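Local coordinates for estrogen receptor (Crassostrea gigas, PDB 4N1Y), which probably acts as a nuclear receptor transcription factor of the steroid receptor family, with a ligand-binding domain linked to constitutive rather than hormone-switched activity, at residues 185-188 and 189-193; 51-54 and 55-59. One frame throughout, in Å; residues are numbered along the deposited sequence.

Interaction 1: 185-188 and 189-193; sequences VRHV and PAVLL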
ATOM      1  N   VAL B 185      17.734   4.630  13.098  1.00 50.86           N
ATOM      2  CA  VAL B 185      16.872   3.454  13.101  1.00 41.62           C
ATOM      3  C   VAL B 185      15.482   3.708  12.572  1.00 50.62           C
ATOM      4  O   VAL B 185      14.745   2.760  12.291  1.00 56.73           O
ATOM      5  CB  VAL B 185      16.723   2.866  14.491  1.00 45.74           C
ATOM      6  CG1 VAL B 185      18.081   2.476  15.028  1.00 40.90           C
ATOM      7  CG2 VAL B 185      15.972   3.829  15.409  1.00 38.86           C
ATOM      8  N   ARG B 186      15.103   4.977  12.466  1.00 44.68           N
ATOM      9  CA  ARG B 186      13.767   5.295  12.007  1.00 37.56           C
ATOM     10  C   ARG B 186      13.711   5.410  10.492  1.00 40.51           C
ATOM     11  O   ARG B 186      12.637   5.332   9.893  1.00 49.84           O
ATOM     12  CB  ARG B 186      13.284   6.592  12.629  1.00 41.92           C
ATOM     13  CG  ARG B 186      13.175   6.593  14.132  1.00 42.13           C
ATOM     14  CD  ARG B 186      13.086   8.053  14.557  1.00 49.93           C
ATOM     15  NE  ARG B 186      13.018   8.264  15.997  1.00 56.16           N
ATOM     16  CZ  ARG B 186      12.887   9.462  16.560  1.00 69.75           C
ATOM     17  NH1 ARG B 186      12.822  10.546  15.795  1.00 79.26           N
ATOM     18  NH2 ARG B 186      12.828   9.585  17.883  1.00 73.55           N
ATOM     19  N   HIS B 187      14.869   5.563   9.866  1.00 34.25           N
ATOM     20  CA  HIS B 187      14.898   5.894   8.447  1.00 38.88           C
ATOM     21  C   HIS B 187      14.263   4.856   7.508  1.00 46.31           C
ATOM     22  O   HIS B 187      13.303   5.163   6.781  1.00 46.14           O
ATOM     23  CB  HIS B 187      16.324   6.131   8.020  1.00 33.77           C
ATOM     24  CG  HIS B 187      16.456   6.499   6.581  1.00 51.34           C
ATOM     25  ND1 HIS B 187      16.181   7.764   6.109  1.00 49.21           N
ATOM     26  CD2 HIS B 187      16.835   5.767   5.508  1.00 48.52           C
ATOM     27  CE1 HIS B 187      16.400   7.798   4.806  1.00 54.13           C
ATOM     28  NE2 HIS B 187      16.801   6.601   4.418  1.00 49.99           N
ATOM     29  N   VAL B 188      14.801   3.640   7.533  1.00 48.71           N
ATOM     30  CA  VAL B 188      14.300   2.559   6.692  1.00 42.75           C
ATOM     31  C   VAL B 188      12.817   2.321   6.926  1.00 46.51           C
ATOM     32  O   VAL B 188      12.056   2.214   5.958  1.00 49.25           O
ATOM     33  CB  VAL B 188      15.085   1.237   6.918  1.00 49.77           C
ATOM     34  CG1 VAL B 188      14.366   0.049   6.296  1.00 46.50           C
ATOM     35  CG2 VAL B 188      16.471   1.360   6.375  1.00 53.71           C
ATOM     36  N   PRO B 189      12.395   2.218   8.199  1.00 46.71           N
ATOM     37  CA  PRO B 189      10.946   2.068   8.367  1.00 38.54           C
ATOM     38  C   PRO B 189      10.151   3.247   7.787  1.00 43.34           C
ATOM     39  O   PRO B 189       9.163   2.992   7.093  1.00 44.23           O
ATOM     40  CB  PRO B 189      10.779   1.971   9.881  1.00 34.72           C
ATOM     41  CG  PRO B 189      12.097   1.427  10.355  1.00 37.56           C
ATOM     42  CD  PRO B 189      13.113   2.051   9.478  1.00 39.52           C
ATOM     43  N   ALA B 190      10.549   4.492   8.049  1.00 40.87           N
ATOM     44  CA  ALA B 190       9.781   5.620   7.529  1.00 29.04           C
ATOM     45  C   ALA B 190       9.674   5.526   6.018  1.00 32.38           C
ATOM     46  O   ALA B 190       8.591   5.704   5.452  1.00 37.78           O
ATOM     47  CB  ALA B 190      10.413   6.933   7.916  1.00 28.25           C
ATOM     48  N   VAL B 191      10.795   5.226   5.366  1.00 32.48           N
ATOM     49  CA  VAL B 191      10.833   5.221   3.905  1.00 37.38           C
ATOM     50  C   VAL B 191       9.990   4.091   3.346  1.00 39.93           C
ATOM     51  O   VAL B 191       9.211   4.283   2.413  1.00 49.81           O
ATOM     52  CB  VAL B 191      12.260   5.113   3.374  1.00 39.90           C
ATOM     53  CG1 VAL B 191      12.237   4.872   1.885  1.00 36.49           C
ATOM     54  CG2 VAL B 191      13.024   6.387   3.685  1.00 39.30           C
ATOM     55  N   LEU B 192      10.104   2.917   3.944  1.00 26.87           N
ATOM     56  CA  LEU B 192       9.247   1.819   3.535  1.00 32.45           C
ATOM     57  C   LEU B 192       7.766   2.196   3.661  1.00 33.35           C
ATOM     58  O   LEU B 192       6.957   1.830   2.816  1.00 39.21           O
ATOM     59  CB  LEU B 192       9.567   0.590   4.375  1.00 38.83           C
ATOM     60  CG  LEU B 192      10.949   0.069   3.976  1.00 45.13           C
ATOM     61  CD1 LEU B 192      11.244  -1.224   4.643  1.00 34.31           C
ATOM     62  CD2 LEU B 192      11.038  -0.061   2.449  1.00 49.87           C
ATOM     63  N   LEU B 193       7.424   2.994   4.669  1.00 32.59           N
ATOM     64  CA  LEU B 193       6.038   3.409   4.853  1.00 41.61           C
ATOM     65  C   LEU B 193       5.537   4.223   3.665  1.00 40.57           C
ATOM     66  O   LEU B 193       4.345   4.233   3.387  1.00 39.29           O
ATOM     67  CB  LEU B 193       5.874   4.242   6.122  1.00 47.81           C
ATOM     68  CG  LEU B 193       5.934   3.559   7.486  1.00 48.07           C
ATOM     69  CD1 LEU B 193       5.729   4.592   8.586  1.00 51.22           C
ATOM     70  CD2 LEU B 193       4.916   2.445   7.590  1.00 38.42           C
TER
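His187 and Val191 sit one helical turn apart with their side chains side by side and pointing the same way, the valine lying over one face of the imidazole. Val191 CG2 is 4.0 Å from the centroid of the His187 ring and 19° off its normal, a CH-pi contact displaced toward the rim; the nearest ring atom is CE1, 3.8 Å from that methyl. His187 reaches this position with CG anti to its backbone N (chi1 -179°), while Val191 CG2 is the branch beside its own backbone N. The rotation of the imidazole is further fixed by NE2, which is hydrogen-bonded to Glu139. A second pair, one residue on, repeats the i to i+4 spacing: Val188 CG1 meets Leu192 CD1 at 3.8 Å, again with both side chains leaning the same way, and Val188 also packs on Ile173 and Ala177 of helix 159-180. These pairs belong to the opening turns of helix 187-215, the long helix that in estrogen receptors builds much of the dimer interface. Three i to i+4 backbone bonds evidence the helical register: Ala190 N to Arg186 O, Val191 N to His187 O and Leu192 N to Val188 O, each 2.9 Å. Pro189, which has no N-H to give, falls in the first turn, and its CD lies 3.3 Å from Val185 O. Its ring also packs on Leu192 of the second subunit, and Leu192 in turn on Pro189 there. The guanidinium of Arg186 finds its partner across the dimer, NE forming a salt bridge with Asp171 of that subunit.

Interaction 2: 51-54 and 55-59; sequences HLIN and WAKNV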
ATOM      1  N   HIS B  51      11.263   0.551 -20.916  1.00 55.89           N
ATOM      2  CA  HIS B  51      12.501   0.666 -20.163  1.00 49.60           C
ATOM      3  C   HIS B  51      12.482  -0.131 -18.863  1.00 51.20           C
ATOM      4  O   HIS B  51      13.469  -0.785 -18.535  1.00 58.88           O
ATOM      5  CB  HIS B  51      12.783   2.135 -19.876  1.00 50.67           C
ATOM      6  CG  HIS B  51      13.274   2.895 -21.069  1.00 58.42           C
ATOM      7  ND1 HIS B  51      14.508   2.680 -21.638  1.00 62.87           N
ATOM      8  CD2 HIS B  51      12.687   3.867 -21.805  1.00 72.22           C
ATOM      9  CE1 HIS B  51      14.664   3.489 -22.673  1.00 71.55           C
ATOM     10  NE2 HIS B  51      13.573   4.220 -22.795  1.00 78.86           N
ATOM     11  N   LEU B  52      11.368  -0.076 -18.134  1.00 53.78           N
ATOM     12  CA  LEU B  52      11.208  -0.823 -16.879  1.00 49.99           C
ATOM     13  C   LEU B  52      11.405  -2.313 -17.081  1.00 54.53           C
ATOM     14  O   LEU B  52      12.169  -2.964 -16.368  1.00 64.52           O
ATOM     15  CB  LEU B  52       9.814  -0.612 -16.296  1.00 47.76           C
ATOM     16  CG  LEU B  52       9.472   0.707 -15.629  1.00 64.41           C
ATOM     17  CD1 LEU B  52       8.042   0.624 -15.157  1.00 75.37           C
ATOM     18  CD2 LEU B  52      10.400   0.976 -14.465  1.00 59.40           C
ATOM     19  N   ILE B  53      10.668  -2.837 -18.049  1.00 48.04           N
ATOM     20  CA  ILE B  53      10.739  -4.220 -18.466  1.00 50.67           C
ATOM     21  C   ILE B  53      12.173  -4.676 -18.753  1.00 70.31           C
ATOM     22  O   ILE B  53      12.595  -5.772 -18.349  1.00 77.86           O
ATOM     23  CB  ILE B  53       9.865  -4.401 -19.700  1.00 46.35           C
ATOM     24  CG1 ILE B  53       8.415  -4.105 -19.318  1.00 49.56           C
ATOM     25  CG2 ILE B  53      10.090  -5.777 -20.349  1.00 45.25           C
ATOM     26  CD1 ILE B  53       7.478  -4.043 -20.493  1.00 52.31           C
ATOM     27  N   ASN B  54      12.920  -3.835 -19.462  1.00 68.17           N
ATOM     28  CA  ASN B  54      14.308  -4.146 -19.782  1.00 70.68           C
ATOM     29  C   ASN B  54      15.138  -4.082 -18.508  1.00 66.67           C
ATOM     30  O   ASN B  54      16.061  -4.869 -18.275  1.00 67.07           O
ATOM     31  CB  ASN B  54      14.846  -3.170 -20.828  1.00 78.74           C
ATOM     32  CG  ASN B  54      14.255  -3.410 -22.209  1.00 89.23           C
ATOM     33  OD1 ASN B  54      13.633  -4.445 -22.460  1.00 94.36           O
ATOM     34  ND2 ASN B  54      14.466  -2.462 -23.121  1.00 87.45           N
ATOM     35  N   TRP B  55      14.768  -3.128 -17.676  1.00 59.04           N
ATOM     36  CA  TRP B  55      15.438  -2.890 -16.427  1.00 55.46           C
ATOM     37  C   TRP B  55      15.214  -4.022 -15.438  1.00 58.18           C
ATOM     38  O   TRP B  55      16.144  -4.450 -14.760  1.00 67.34           O
ATOM     39  CB  TRP B  55      14.938  -1.572 -15.845  1.00 53.40           C
ATOM     40  CG  TRP B  55      15.247  -1.425 -14.431  1.00 44.89           C
ATOM     41  CD1 TRP B  55      16.417  -1.009 -13.884  1.00 49.55           C
ATOM     42  CD2 TRP B  55      14.380  -1.747 -13.353  1.00 38.57           C
ATOM     43  NE1 TRP B  55      16.325  -1.023 -12.518  1.00 56.15           N
ATOM     44  CE2 TRP B  55      15.082  -1.477 -12.165  1.00 41.58           C
ATOM     45  CE3 TRP B  55      13.069  -2.229 -13.277  1.00 38.82           C
ATOM     46  CZ2 TRP B  55      14.520  -1.673 -10.904  1.00 33.93           C
ATOM     47  CZ3 TRP B  55      12.507  -2.422 -12.022  1.00 41.54           C
ATOM     48  CH2 TRP B  55      13.240  -2.143 -10.848  1.00 36.29           C
ATOM     49  N   ALA B  56      13.981  -4.508 -15.365  1.00 52.52           N
ATOM     50  CA  ALA B  56      13.622  -5.569 -14.430  1.00 53.73           C
ATOM     51  C   ALA B  56      14.507  -6.798 -14.608  1.00 58.86           C
ATOM     52  O   ALA B  56      14.975  -7.402 -13.634  1.00 53.14           O
ATOM     53  CB  ALA B  56      12.169  -5.950 -14.597  1.00 50.55           C
ATOM     54  N   LYS B  57      14.765  -7.138 -15.864  1.00 57.31           N
ATOM     55  CA  LYS B  57      15.519  -8.339 -16.177  1.00 63.81           C
ATOM     56  C   LYS B  57      16.944  -8.214 -15.632  1.00 67.94           C
ATOM     57  O   LYS B  57      17.673  -9.207 -15.500  1.00 68.49           O
ATOM     58  CB  LYS B  57      15.484  -8.586 -17.686  1.00 54.88           C
ATOM     59  CG  LYS B  57      14.046  -8.764 -18.157  1.00 61.64           C
ATOM     60  CD  LYS B  57      13.911  -9.038 -19.638  1.00 67.48           C
ATOM     61  CE  LYS B  57      12.438  -9.215 -19.986  1.00 70.86           C
ATOM     62  NZ  LYS B  57      12.201  -9.395 -21.443  1.00 77.04           N
ATOM     63  N   ASN B  58      17.317  -6.992 -15.262  1.00 60.89           N
ATOM     64  CA  ASN B  58      18.622  -6.757 -14.670  1.00 57.04           C
ATOM     65  C   ASN B  58      18.591  -6.874 -13.162  1.00 53.32           C
ATOM     66  O   ASN B  58      19.643  -6.943 -12.538  1.00 58.08           O
ATOM     67  CB  ASN B  58      19.155  -5.372 -15.040  1.00 57.88           C
ATOM     68  CG  ASN B  58      19.568  -5.272 -16.483  1.00 75.61           C
ATOM     69  OD1 ASN B  58      18.794  -5.573 -17.389  1.00 87.07           O
ATOM     70  ND2 ASN B  58      20.807  -4.866 -16.708  1.00 84.36           N
ATOM     71  N   VAL B  59      17.403  -6.889 -12.563  1.00 49.90           N
ATOM     72  CA  VAL B  59      17.338  -7.053 -11.117  1.00 51.00           C
ATOM     73  C   VAL B  59      17.752  -8.479 -10.779  1.00 59.17           C
ATOM     74  O   VAL B  59      17.115  -9.434 -11.210  1.00 56.77           O
ATOM     75  CB  VAL B  59      15.961  -6.718 -10.566  1.00 50.55           C
ATOM     76  CG1 VAL B  59      15.947  -6.904  -9.066  1.00 55.31           C
ATOM     77  CG2 VAL B  59      15.603  -5.264 -10.922  1.00 43.27           C
TER
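Trp55 carries CG anti to its backbone N (chi1 163°), and with chi2 at 82° the indole stands so that its benzo edge comes back to the preceding turn, beside Leu52. Leu52 O lies at that edge, in the plane of the ring, 3.3 Å from Trp55 CE3. The leucine side chain adds a looser apolar touch, CD2 to Trp55 CE3 at 4.3 Å. The same carbonyl accepts the backbone N-H of Ala56, Leu52 O to Ala56 N being 2.6 Å, and Trp55 N bonds to His51 O with a bent N-H...O angle of 144°. This is the last turn of helix 34-56, where the Trp-Ala-Lys sequence typical of steroid receptor ligand-binding domains leads into a type I turn from Ala56 to Val59, closed by Val59 N to Ala56 O at 2.7 Å. The turn brings Val59 CG2 over one face of the indole, 3.7 Å above its plane. An alanine in place of Trp55 would probably leave Val59 CG2 and Leu52 CD2 without the ring they pack on, and open a gap toward Leu19 and Gln144, which also touch it. On another side of the helix Lys57 runs alongside Ile53, extended beyond CG: its CG passes 3.3 Å from Ile53 O, and its CE reaches Ile53 CG2 at 4.2 Å.

Interaction 2 precedes interaction 1 in the chain, and the two do not touch: their centres are 26 Å apart and their nearest atoms about 14 Å. Helix 137-149 is their common neighbour. Glu139, near its start, bonds the histidine of interaction 1, whereas Gln144, Ala145 and Leu148 further along pack on Trp55, Ala56 and Val59 of interaction 2. Their settings differ. The centre of 185-193 lies 18 Å from the centre of the chain, and its residues reach the second subunit; that of 51-59 lies 12 Å from it and touches no other chain of the assembly, its buried residues packing instead on helices 67-89 and 137-149.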